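Local coordinates for protein nonribosomal peptide synthase (PDB 5JJP) that adenylates aliphatic beta-amino acids as an enzyme of the AMP-binding family, a step that probably uses ATP, at residues Gly29-Tyr34 and Ala103-Gly108; Gly80-Asp85 and Val170-Gln175; Arg86-Ser91 and Ala130-Phe135; Val176-Pro181 and Ser200-Ile205. All blocks are in the same frame, centred on the assembly; numbering follows the deposited sequence.

Overall arrangement
From the N terminus, contact 1 brings the start of helix 31-37 onto the C-terminal end of helix 95-107. The loop it closes already contains the first segments of contacts 2 and 3, so both cross it. Contact 2 joins the loop ahead of strand 87-90 to the loop ahead of strand 181-186, and contact 3, the parallel pairing of strands 87-90 and 134-138, is nested inside it. Contact 4 follows in series, closing the base of the hairpin 181-186/196-200, which leads into helix 201-212. The contacts also touch one another: Gly84 meets Gly108, Arg173 forms a salt bridge with Asp180, and His201 meets Leu31, tying the sheet that holds strand 87-90 to helices 31-37, 95-107 and 201-212.

Contact 1: Gly29-Tyr34 and Ala103-Gly108; sequences GNLRDY and ACFSLG
Asn30 and Phe105 join the N-cap of helix 31-37 to the last turn of helix 95-107. The asparagine amide reaches across because chi1 (-166°) sets CG opposite the backbone N, and ND2 donates to Phe105 O at 3.1 Å. The bond is fairly straight (156° at the hydrogen). The acceptor lies in the plane of the amide, whereas ND2 sits above the plane of the carbonyl, and Gly108 N, part of the Schellman motif that ends helix 95-107, reaches the same oxygen from the opposite face. The other end of the amide caps its own helix: Asn30 OD1 takes the N-H of Arg32 at 2.9 Å on an in-plane lone pair.

Beside this polar bridge Leu31 covers one face of the Phe105 ring. Leu31 CB stands 3.6 Å from the Phe105 ring centroid in a CH-pi contact, and Leu31 CD1 extends the cover to Phe105 CZ at 3.6 Å. On the flank, Arg32 CG runs past Ser106 CB at 3.9 Å; a bend at chi2 (76°) then turns the chain so that its guanidinium forms salt bridges with Asp70 and Glu66 of helix 62-77. Ser106 OG turns back to Ala103 O at 2.6 Å, adding a second donor to an oxygen that already accepts from Leu107 N.

One buried amide thus serves two helix ends at once, donating to a carbonyl in the last turn of one and accepting from the first turn of the other. The two bonds fix which way round the amide stands, and the partial charges of the two helix ends probably favour both.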
loop_
_atom_site.group_PDB
_atom_site.type_symbol
_atom_site.label_atom_id
_atom_site.label_comp_id
_atom_site.label_asym_id
_atom_site.label_seq_id
_atom_site.Cartn_x
_atom_site.Cartn_y
_atom_site.Cartn_z
ATOM N N GLY A 29 9.561 -4.767 14.143
ATOM C CA GLY A 29 10.185 -3.503 14.453
ATOM C C GLY A 29 10.518 -2.683 13.226
ATOM O O GLY A 29 10.783 -1.478 13.349
ATOM N N ASN A 30 10.464 -3.331 12.057
ATOM C CA ASN A 30 10.829 -2.720 10.770
ATOM C C ASN A 30 10.145 -3.474 9.656
ATOM O O ASN A 30 10.092 -4.705 9.633
ATOM C CB ASN A 30 12.324 -2.771 10.587
ATOM C CG ASN A 30 12.828 -1.875 9.444
ATOM O OD1 ASN A 30 12.530 -2.100 8.255
ATOM N ND2 ASN A 30 13.558 -0.819 9.810
ATOM N N LEU A 31 9.579 -2.750 8.725
ATOM C CA LEU A 31 8.841 -3.357 7.602
ATOM C C LEU A 31 9.708 -4.349 6.855
ATOM O O LEU A 31 9.182 -5.295 6.267
ATOM C CB LEU A 31 8.340 -2.278 6.610
ATOM C CG LEU A 31 7.103 -1.576 7.158
ATOM C CD1 LEU A 31 6.838 -0.228 6.521
ATOM C CD2 LEU A 31 5.894 -2.496 6.995
ATOM N N ARG A 32 11.019 -4.136 6.890
ATOM C CA ARG A 32 11.921 -4.977 6.189
ATOM C C ARG A 32 11.829 -6.357 6.782
ATOM O O ARG A 32 11.880 -7.345 6.057
ATOM C CB ARG A 32 13.346 -4.416 6.320
ATOM C CG ARG A 32 14.459 -5.356 5.971
ATOM C CD ARG A 32 14.580 -5.524 4.495
ATOM N NE ARG A 32 15.741 -6.361 4.210
ATOM C CZ ARG A 32 15.767 -7.674 4.331
ATOM N NH1 ARG A 32 14.696 -8.310 4.711
ATOM N NH2 ARG A 32 16.879 -8.345 4.039
ATOM N N ASP A 33 11.719 -6.411 8.107
ATOM C CA ASP A 33 11.680 -7.689 8.804
ATOM C C ASP A 33 10.294 -8.265 8.710
ATOM O O ASP A 33 10.122 -9.439 8.335
ATOM C CB ASP A 33 12.114 -7.553 10.258
ATOM C CG ASP A 33 13.498 -6.904 10.395
ATOM O OD1 ASP A 33 14.392 -7.145 9.564
ATOM O OD2 ASP A 33 13.691 -6.143 11.359
ATOM N N TYR A 34 9.293 -7.446 9.036
ATOM C CA TYR A 34 7.925 -7.946 9.102
ATOM C C TYR A 34 7.502 -8.509 7.748
ATOM O O TYR A 34 6.902 -9.575 7.689
ATOM C CB TYR A 34 6.905 -6.912 9.653
ATOM C CG TYR A 34 5.555 -7.562 9.840
ATOM C CD1 TYR A 34 5.294 -8.334 10.957
ATOM C CD2 TYR A 34 4.557 -7.464 8.867
ATOM C CE1 TYR A 34 4.062 -8.952 11.124
ATOM C CE2 TYR A 34 3.303 -8.059 9.023
ATOM C CZ TYR A 34 3.068 -8.822 10.147
ATOM O OH TYR A 34 1.862 -9.439 10.335
ATOM N N ALA A 103 15.322 -2.078 0.883
ATOM C CA ALA A 103 16.610 -1.588 1.318
ATOM C C ALA A 103 16.402 -0.250 2.066
ATOM O O ALA A 103 16.922 -0.069 3.158
ATOM C CB ALA A 103 17.541 -1.397 0.136
ATOM N N CYS A 104 15.585 0.643 1.513
ATOM C CA CYS A 104 15.297 1.909 2.200
ATOM C C CYS A 104 14.704 1.686 3.600
ATOM O O CYS A 104 15.106 2.369 4.547
ATOM C CB CYS A 104 14.347 2.785 1.385
ATOM S SG CYS A 104 15.057 3.389 -0.185
ATOM N N PHE A 105 13.732 0.771 3.708
ATOM C CA PHE A 105 13.177 0.442 5.025
ATOM C C PHE A 105 14.280 0.068 6.004
ATOM O O PHE A 105 14.248 0.544 7.158
ATOM C CB PHE A 105 12.235 -0.753 4.994
ATOM C CG PHE A 105 10.892 -0.510 4.333
ATOM C CD1 PHE A 105 10.279 0.732 4.341
ATOM C CD2 PHE A 105 10.207 -1.589 3.776
ATOM C CE1 PHE A 105 9.022 0.898 3.822
ATOM C CE2 PHE A 105 8.960 -1.420 3.235
ATOM C CZ PHE A 105 8.352 -0.189 3.255
ATOM N N SER A 106 15.197 -0.806 5.582
ATOM C CA SER A 106 16.251 -1.344 6.464
ATOM C C SER A 106 17.205 -0.248 6.950
ATOM O O SER A 106 17.720 -0.326 8.079
ATOM C CB SER A 106 17.035 -2.499 5.806
ATOM O OG SER A 106 17.825 -1.996 4.732
ATOM N N LEU A 107 17.443 0.760 6.123
ATOM C CA LEU A 107 18.361 1.880 6.413
ATOM C C LEU A 107 17.634 3.026 7.103
ATOM O O LEU A 107 18.251 3.949 7.540
ATOM C CB LEU A 107 18.966 2.388 5.096
ATOM C CG LEU A 107 19.902 1.379 4.369
ATOM C CD1 LEU A 107 20.495 1.900 3.073
ATOM C CD2 LEU A 107 21.019 0.926 5.308
ATOM N N GLY A 108 16.323 2.945 7.230
ATOM C CA GLY A 108 15.551 3.989 7.826
ATOM C C GLY A 108 15.425 5.212 6.956
ATOM O O GLY A 108 15.321 6.321 7.486
#

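Contact 2: Gly80-Asp85 and Val170-Gln175; sequences GLDVGD and VRRRRQ
The Asp82 carboxylate grips two consecutive backbone N-H groups of the facing loop, with Arg172 N donating to Asp82 OD2 at 2.9 Å and Arg173 N to Asp82 OD1 at 3.2 Å. Asp82 opens the type II beta turn that runs to Asp85, just ahead of strand 87-90 at the surface of the adenylation fold, so the bonds pin this turn to the loop that precedes strand 181-186. The first bond is nearly straight (166°), though Arg172 N stands out of the carboxylate plane; the second uses the syn lone pair of OD1. The carboxylate is carried across to this loop by a chi1 of -151°, which turns CG away from the backbone N.

Beside it, Arg171 holds Leu81 O side-on with two nitrogens, NE at 2.9 Å and NH2 at 3.0 Å, both coming from the same face of the carbonyl. Its extended chain also lays one guanidinium face against Gly80 CA, while NH2 has a salt bridge to Asp77.

Packing takes over toward Arg173, whose chain folds back through bends at chi2 and chi3 to a salt bridge with Asp180. Val83 CB lies 3.7 Å from Arg173 CB, and Val83 CG1 sits over one face of the guanidinium, 3.6 Å from Arg173 NH1.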
loop_
_atom_site.group_PDB
_atom_site.type_symbol
_atom_site.label_atom_id
_atom_site.label_comp_id
_atom_site.label_asym_id
_atom_site.label_seq_id
_atom_site.Cartn_x
_atom_site.Cartn_y
_atom_site.Cartn_z
ATOM N N GLY A 80 26.264 7.586 2.884
ATOM C CA GLY A 80 26.395 8.395 4.090
ATOM C C GLY A 80 25.129 9.102 4.506
ATOM O O GLY A 80 25.208 9.999 5.347
ATOM N N LEU A 81 23.972 8.716 3.958
ATOM C CA LEU A 81 22.716 9.362 4.367
ATOM C C LEU A 81 22.353 8.984 5.811
ATOM O O LEU A 81 22.707 7.914 6.261
ATOM C CB LEU A 81 21.572 9.027 3.434
ATOM C CG LEU A 81 21.789 9.322 1.947
ATOM C CD1 LEU A 81 20.564 8.817 1.188
ATOM C CD2 LEU A 81 21.935 10.807 1.717
ATOM N N ASP A 82 21.592 9.845 6.473
ATOM C CA ASP A 82 21.172 9.632 7.854
ATOM C C ASP A 82 19.752 9.051 7.926
ATOM O O ASP A 82 18.962 9.298 7.012
ATOM C CB ASP A 82 21.152 10.991 8.583
ATOM C CG ASP A 82 21.426 10.884 10.086
ATOM O OD1 ASP A 82 21.677 9.782 10.604
ATOM O OD2 ASP A 82 21.454 11.946 10.736
ATOM N N VAL A 83 19.437 8.294 8.995
ATOM C CA VAL A 83 18.094 7.831 9.219
ATOM C C VAL A 83 17.214 9.081 9.209
ATOM O O VAL A 83 17.531 10.064 9.881
ATOM C CB VAL A 83 17.980 7.100 10.581
ATOM C CG1 VAL A 83 16.519 6.855 10.973
ATOM C CG2 VAL A 83 18.792 5.790 10.583
ATOM N N GLY A 84 16.085 9.021 8.487
ATOM C CA GLY A 84 15.192 10.155 8.286
ATOM C C GLY A 84 15.254 10.834 6.927
ATOM O O GLY A 84 14.290 11.458 6.467
ATOM N N ASP A 85 16.411 10.769 6.291
ATOM C CA ASP A 85 16.586 11.450 5.003
ATOM C C ASP A 85 15.682 10.814 3.987
ATOM O O ASP A 85 15.641 9.595 3.886
ATOM C CB ASP A 85 18.067 11.368 4.540
ATOM C CG ASP A 85 18.989 12.220 5.374
ATOM O OD1 ASP A 85 18.481 13.042 6.162
ATOM O OD2 ASP A 85 20.227 12.096 5.229
ATOM N N VAL A 170 26.797 15.251 8.476
ATOM C CA VAL A 170 27.193 14.481 9.679
ATOM C C VAL A 170 25.986 13.669 10.141
ATOM O O VAL A 170 24.898 14.212 10.280
ATOM C CB VAL A 170 27.706 15.409 10.788
ATOM C CG1 VAL A 170 28.883 16.222 10.265
ATOM C CG2 VAL A 170 26.631 16.392 11.266
ATOM N N ARG A 171 26.167 12.365 10.330
ATOM C CA ARG A 171 25.120 11.504 10.834
ATOM C C ARG A 171 24.872 11.669 12.322
ATOM O O ARG A 171 25.805 11.758 13.104
ATOM C CB ARG A 171 25.463 10.046 10.569
ATOM C CG ARG A 171 25.228 9.620 9.124
ATOM C CD ARG A 171 25.651 8.171 8.980
ATOM N NE ARG A 171 25.171 7.620 7.721
ATOM C CZ ARG A 171 25.577 6.481 7.182
ATOM N NH1 ARG A 171 26.511 5.752 7.780
ATOM N NH2 ARG A 171 25.027 6.060 6.046
ATOM N N ARG A 172 23.603 11.745 12.707
ATOM C CA ARG A 172 23.238 11.965 14.098
ATOM C C ARG A 172 22.424 10.826 14.680
ATOM O O ARG A 172 22.130 10.813 15.865
ATOM C CB ARG A 172 22.481 13.288 14.210
ATOM C CG ARG A 172 23.252 14.452 13.574
ATOM C CD ARG A 172 22.540 15.776 13.784
ATOM N NE ARG A 172 23.301 16.975 13.435
ATOM C CZ ARG A 172 22.792 18.211 13.468
ATOM N NH1 ARG A 172 21.521 18.411 13.845
ATOM N NH2 ARG A 172 23.559 19.254 13.115
ATOM N N ARG A 173 22.022 9.884 13.829
ATOM C CA ARG A 173 21.180 8.779 14.257
ATOM C C ARG A 173 22.002 7.520 14.162
ATOM O O ARG A 173 22.707 7.311 13.157
ATOM C CB ARG A 173 19.939 8.674 13.362
ATOM C CG ARG A 173 18.886 9.750 13.621
ATOM C CD ARG A 173 18.167 9.558 14.943
ATOM N NE ARG A 173 17.706 8.181 15.087
ATOM C CZ ARG A 173 16.545 7.704 14.644
ATOM N NH1 ARG A 173 15.653 8.483 14.082
ATOM N NH2 ARG A 173 16.251 6.417 14.842
ATOM N N ARG A 174 21.886 6.705 15.212
ATOM C CA ARG A 174 22.535 5.414 15.350
ATOM C C ARG A 174 21.813 4.312 14.571
ATOM O O ARG A 174 22.432 3.588 13.807
ATOM C CB ARG A 174 22.559 5.029 16.845
ATOM C CG ARG A 174 23.274 3.721 17.198
ATOM C CD ARG A 174 23.682 3.688 18.673
ATOM N NE ARG A 174 24.571 4.806 19.009
ATOM C CZ ARG A 174 25.899 4.799 18.858
ATOM N NH1 ARG A 174 26.533 3.714 18.403
ATOM N NH2 ARG A 174 26.610 5.885 19.173
ATOM N N GLN A 175 20.493 4.249 14.721
ATOM C CA GLN A 175 19.747 3.037 14.446
ATOM C C GLN A 175 18.297 3.378 14.119
ATOM O O GLN A 175 17.655 4.106 14.866
ATOM C CB GLN A 175 19.823 2.209 15.734
ATOM C CG GLN A 175 19.021 0.923 15.775
ATOM C CD GLN A 175 19.507 -0.120 14.780
ATOM O OE1 GLN A 175 20.650 -0.567 14.844
ATOM N NE2 GLN A 175 18.620 -0.546 13.888
#

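Contact 3: Arg86-Ser91 and Ala130-Phe135; sequences RVVLES and AAPALF
Val88 and Phe135 lie side by side on one face of the sheet, on the neighbouring parallel strands 87-90 and 134-138; strand 87-90 lies between 111-114 and 134-138. Val88 N donates to Leu134 O at 2.9 Å, fixing the register. Val88 CG1 meets Phe135 CD1 at 3.8 Å, while its other branch, CG2, lies alongside Pro132 CG, the two side chains pointing the same way. Further along this face, which helix 120-130 covers, the Glu90 carboxylate comes to the edge of the Phe135 ring with the planes 87° apart, Glu90 OE2 lying 3.6 Å from Phe135 CZ. On the opposite face of the sheet Val87 CG2 rests against Leu134 CB.

At the near end Arg86 bends at chi2 and chi3 back to the end of helix 120-130. Its NH1 donates to Ala130 O at 2.8 Å almost in a straight line (174°), with the oxygen in the guanidinium plane. A leucine in place of Arg86 would probably leave the Ala130 carbonyl, at the end of the helix, without this donor. Arg86 O accepts from Ala133 N at 3.0 Å, and a water held by Arg86 N and Ala131 O adds a further link.

The chemistry thus divides: a guanidinium meets the C-terminal end of a helix, whose partial negative charge probably favours it, apolar branches pack between the strands, and the buried Glu90 carboxylate, paired with Arg143, lies where the weakly positive ring hydrogens are likely to suit its charge.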
loop_
_atom_site.group_PDB
_atom_site.type_symbol
_atom_site.label_atom_id
_atom_site.label_comp_id
_atom_site.label_asym_id
_atom_site.label_seq_id
_atom_site.Cartn_x
_atom_site.Cartn_y
_atom_site.Cartn_z
ATOM N N ARG A 86 14.962 11.644 3.243
ATOM C CA ARG A 86 14.066 11.138 2.196
ATOM C C ARG A 86 14.761 10.768 0.922
ATOM O O ARG A 86 15.772 11.357 0.545
ATOM C CB ARG A 86 12.955 12.086 1.867
ATOM C CG ARG A 86 11.971 12.252 3.031
ATOM C CD ARG A 86 12.149 13.625 3.672
ATOM N NE ARG A 86 13.094 13.585 4.717
ATOM C CZ ARG A 86 13.879 14.583 5.114
ATOM N NH1 ARG A 86 13.905 15.785 4.525
ATOM N NH2 ARG A 86 14.658 14.337 6.150
ATOM N N VAL A 87 14.215 9.741 0.304
ATOM C CA VAL A 87 14.638 9.259 -0.978
ATOM C C VAL A 87 13.411 9.230 -1.904
ATOM O O VAL A 87 12.390 8.680 -1.543
ATOM C CB VAL A 87 15.148 7.840 -0.797
ATOM C CG1 VAL A 87 15.464 7.205 -2.159
ATOM C CG2 VAL A 87 16.360 7.860 0.093
ATOM N N VAL A 88 13.478 9.859 -3.068
ATOM C CA VAL A 88 12.439 9.693 -4.088
ATOM C C VAL A 88 12.801 8.434 -4.840
ATOM O O VAL A 88 13.877 8.360 -5.412
ATOM C CB VAL A 88 12.375 10.858 -5.075
ATOM C CG1 VAL A 88 11.277 10.646 -6.081
ATOM C CG2 VAL A 88 12.119 12.145 -4.331
ATOM N N LEU A 89 11.917 7.451 -4.820
ATOM C CA LEU A 89 12.139 6.192 -5.493
ATOM C C LEU A 89 11.202 6.088 -6.740
ATOM O O LEU A 89 9.983 5.950 -6.614
ATOM C CB LEU A 89 11.883 5.063 -4.506
ATOM C CG LEU A 89 12.064 3.646 -4.964
ATOM C CD1 LEU A 89 13.468 3.459 -5.487
ATOM C CD2 LEU A 89 11.804 2.685 -3.840
ATOM N N GLU A 90 11.792 6.221 -7.923
ATOM C CA GLU A 90 11.011 6.303 -9.160
ATOM C C GLU A 90 11.219 5.092 -10.057
ATOM O O GLU A 90 12.315 4.879 -10.570
ATOM C CB GLU A 90 11.368 7.559 -9.925
ATOM C CG GLU A 90 10.601 7.750 -11.224
ATOM C CD GLU A 90 10.673 9.213 -11.701
ATOM O OE1 GLU A 90 10.133 10.110 -10.986
ATOM O OE2 GLU A 90 11.254 9.473 -12.802
ATOM N N SER A 91 10.170 4.319 -10.220
ATOM C CA SER A 91 10.253 3.110 -10.996
ATOM C C SER A 91 8.889 2.507 -11.182
ATOM O O SER A 91 8.006 2.660 -10.331
ATOM C CB SER A 91 11.192 2.095 -10.307
ATOM O OG SER A 91 11.125 0.784 -10.859
ATOM N N ALA A 130 9.640 18.047 0.627
ATOM C CA ALA A 130 10.246 16.981 1.415
ATOM C C ALA A 130 11.775 17.058 1.450
ATOM O O ALA A 130 12.384 16.401 2.262
ATOM C CB ALA A 130 9.833 15.645 0.840
ATOM N N ALA A 131 12.385 17.793 0.515
ATOM C CA ALA A 131 13.855 17.997 0.459
ATOM C C ALA A 131 14.602 16.669 0.582
ATOM O O ALA A 131 15.351 16.464 1.487
ATOM C CB ALA A 131 14.328 19.004 1.511
ATOM N N PRO A 132 14.425 15.780 -0.388
ATOM C CA PRO A 132 15.069 14.491 -0.330
ATOM C C PRO A 132 16.548 14.657 -0.610
ATOM O O PRO A 132 16.929 15.524 -1.358
ATOM C CB PRO A 132 14.434 13.732 -1.495
ATOM C CG PRO A 132 14.045 14.799 -2.454
ATOM C CD PRO A 132 13.549 15.913 -1.556
ATOM N N ALA A 133 17.349 13.807 -0.012
ATOM C CA ALA A 133 18.754 13.786 -0.265
ATOM C C ALA A 133 19.137 12.945 -1.476
ATOM O O ALA A 133 20.245 13.092 -1.974
ATOM C CB ALA A 133 19.465 13.253 0.943
ATOM N N LEU A 134 18.215 12.100 -1.948
ATOM C CA LEU A 134 18.538 11.181 -3.063
ATOM C C LEU A 134 17.337 10.941 -3.956
ATOM O O LEU A 134 16.215 10.741 -3.484
ATOM C CB LEU A 134 19.028 9.867 -2.481
ATOM C CG LEU A 134 19.497 8.772 -3.466
ATOM C CD1 LEU A 134 20.756 9.179 -4.221
ATOM C CD2 LEU A 134 19.742 7.502 -2.722
ATOM N N PHE A 135 17.558 11.006 -5.252
ATOM C CA PHE A 135 16.582 10.602 -6.237
ATOM C C PHE A 135 17.090 9.280 -6.801
ATOM O O PHE A 135 18.137 9.229 -7.438
ATOM C CB PHE A 135 16.478 11.624 -7.335
ATOM C CG PHE A 135 15.509 11.252 -8.445
ATOM C CD1 PHE A 135 14.176 11.523 -8.319
ATOM C CD2 PHE A 135 15.958 10.615 -9.619
ATOM C CE1 PHE A 135 13.298 11.220 -9.319
ATOM C CE2 PHE A 135 15.091 10.320 -10.637
ATOM C CZ PHE A 135 13.748 10.635 -10.479
HETATM O O HOH W 1 16.336 14.411 2.832
#

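Contact 4: Val176-Pro181 and Ser200-Ile205; sequences VVETDP and SHRANI
The type I turn Val177-Asp180 packs against the start of helix 201-212 at the base of the antiparallel hairpin 181-186/196-200. The connection between these strands is probably the glycine-rich phosphate-binding loop, as in other adenylate-forming enzymes, and the contact closes the base of that hairpin, where Pro181 and Ser200 form a non-hydrogen-bonded pair. Two carbonyls of the turn take the first N-H groups of the helix: Glu178 O accepts from Arg202 N at 3.0 Å (158°), and Asp180 O accepts the longer bond from His201 N at 3.3 Å, met almost head-on. Ser200 OG, the N-cap, deals with the next one by accepting from Ala203 N at 2.9 Å. The turn is itself braced by Asp180 OD2, which receives Val177 N.

The His201 ring lies against the turn. With CG anti to the carbonyl carbon (chi1 -68°), CD2 brings the ring edge to within 3.2 Å of Asp180 O, and NE2 meets a water at 2.6 Å that donates to Pro181 O. On its other side ND1 accepts from Leu31 N at the start of helix 31-37, so the ring joins three parts of the chain. A leucine here would probably strip Leu31 N of its acceptor and leave the water without its ring partner.

On the outer side, Glu178 crosses Arg202 at about a right angle with their charged ends apart, and Glu178 OE1 lies 4.0 Å from Arg202 CB. Thr179 CG2 sits over the centre of the Arg202 guanidinium, 3.9 Å from Arg202 CZ.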
loop_
_atom_site.group_PDB
_atom_site.type_symbol
_atom_site.label_atom_id
_atom_site.label_comp_id
_atom_site.label_asym_id
_atom_site.label_seq_id
_atom_site.Cartn_x
_atom_site.Cartn_y
_atom_site.Cartn_z
ATOM N N VAL A 176 17.750 2.850 13.026
ATOM C CA VAL A 176 16.319 3.009 12.747
ATOM C C VAL A 176 15.451 2.297 13.820
ATOM O O VAL A 176 15.785 1.208 14.268
ATOM C CB VAL A 176 15.946 2.524 11.357
ATOM C CG1 VAL A 176 16.154 1.029 11.182
ATOM C CG2 VAL A 176 14.482 2.878 11.044
ATOM N N VAL A 177 14.350 2.914 14.216
ATOM C CA VAL A 177 13.415 2.277 15.138
ATOM C C VAL A 177 12.027 2.378 14.580
ATOM O O VAL A 177 11.788 3.188 13.682
ATOM C CB VAL A 177 13.472 2.894 16.551
ATOM C CG1 VAL A 177 14.867 2.691 17.155
ATOM C CG2 VAL A 177 13.173 4.384 16.516
ATOM N N GLU A 178 11.080 1.594 15.132
ATOM C CA GLU A 178 9.768 1.474 14.512
ATOM C C GLU A 178 8.915 2.762 14.510
ATOM O O GLU A 178 7.963 2.845 13.757
ATOM C CB GLU A 178 8.990 0.301 15.102
ATOM C CG GLU A 178 8.533 0.469 16.522
ATOM C CD GLU A 178 8.051 -0.862 17.128
ATOM O OE1 GLU A 178 6.826 -1.116 17.142
ATOM O OE2 GLU A 178 8.888 -1.655 17.609
ATOM N N THR A 179 9.211 3.711 15.377
ATOM C CA THR A 179 8.522 5.031 15.380
ATOM C C THR A 179 9.046 5.941 14.261
ATOM O O THR A 179 8.475 6.961 13.974
ATOM C CB THR A 179 8.685 5.752 16.736
ATOM O OG1 THR A 179 10.053 5.772 17.124
ATOM C CG2 THR A 179 8.000 4.979 17.801
ATOM N N ASP A 180 10.139 5.565 13.605
ATOM C CA ASP A 180 10.620 6.356 12.469
ATOM C C ASP A 180 9.697 6.268 11.213
ATOM O O ASP A 180 9.062 5.251 10.945
ATOM C CB ASP A 180 12.037 5.926 12.082
ATOM C CG ASP A 180 13.096 6.404 13.060
ATOM O OD1 ASP A 180 13.099 7.615 13.387
ATOM O OD2 ASP A 180 13.974 5.588 13.449
ATOM N N PRO A 181 9.686 7.318 10.398
ATOM C CA PRO A 181 8.997 7.274 9.124
ATOM C C PRO A 181 9.544 6.229 8.159
ATOM O O PRO A 181 10.761 6.099 8.004
ATOM C CB PRO A 181 9.255 8.639 8.512
ATOM C CG PRO A 181 10.268 9.305 9.344
ATOM C CD PRO A 181 10.298 8.625 10.659
ATOM N N SER A 200 4.738 5.667 9.660
ATOM C CA SER A 200 5.790 4.995 10.411
ATOM C C SER A 200 5.831 3.483 10.063
ATOM O O SER A 200 4.877 2.922 9.534
ATOM C CB SER A 200 5.561 5.167 11.925
ATOM O OG SER A 200 4.512 4.334 12.430
ATOM N N HIS A 201 6.918 2.831 10.443
ATOM C CA HIS A 201 7.007 1.403 10.360
ATOM C C HIS A 201 5.926 0.773 11.197
ATOM O O HIS A 201 5.248 -0.188 10.808
ATOM C CB HIS A 201 8.377 0.930 10.830
ATOM C CG HIS A 201 9.489 1.313 9.921
ATOM N ND1 HIS A 201 9.986 0.458 8.959
ATOM C CD2 HIS A 201 10.212 2.453 9.818
ATOM C CE1 HIS A 201 10.949 1.072 8.283
ATOM N NE2 HIS A 201 11.120 2.274 8.805
ATOM N N ARG A 202 5.894 1.191 12.432
ATOM C CA ARG A 202 4.989 0.634 13.416
ATOM C C ARG A 202 3.573 0.646 12.862
ATOM O O ARG A 202 2.827 -0.326 13.004
ATOM C CB ARG A 202 5.163 1.492 14.661
ATOM C CG ARG A 202 4.106 1.412 15.721
ATOM C CD ARG A 202 4.448 2.255 16.947
ATOM N NE ARG A 202 4.167 3.673 16.799
ATOM C CZ ARG A 202 4.162 4.547 17.826
ATOM N NH1 ARG A 202 4.410 4.155 19.057
ATOM N NH2 ARG A 202 3.936 5.841 17.624
ATOM N N ALA A 203 3.186 1.754 12.232
ATOM C CA ALA A 203 1.794 1.935 11.827
ATOM C C ALA A 203 1.476 1.016 10.688
ATOM O O ALA A 203 0.387 0.439 10.646
ATOM C CB ALA A 203 1.504 3.360 11.434
ATOM N N ASN A 204 2.370 0.937 9.724
ATOM C CA ASN A 204 2.094 0.103 8.578
ATOM C C ASN A 204 2.173 -1.378 8.925
ATOM O O ASN A 204 1.363 -2.183 8.467
ATOM C CB ASN A 204 2.944 0.470 7.351
ATOM C CG ASN A 204 2.329 -0.061 6.062
ATOM O OD1 ASN A 204 1.107 0.116 5.808
ATOM N ND2 ASN A 204 3.103 -0.772 5.312
ATOM N N ILE A 205 3.080 -1.717 9.826
ATOM C CA ILE A 205 3.137 -3.079 10.361
ATOM C C ILE A 205 1.817 -3.422 11.053
ATOM O O ILE A 205 1.284 -4.537 10.900
ATOM C CB ILE A 205 4.343 -3.256 11.277
ATOM C CG1 ILE A 205 5.626 -3.322 10.445
ATOM C CG2 ILE A 205 4.239 -4.555 12.066
ATOM C CD1 ILE A 205 6.867 -3.121 11.251
HETATM O O HOH W 2 12.373 4.016 7.346
#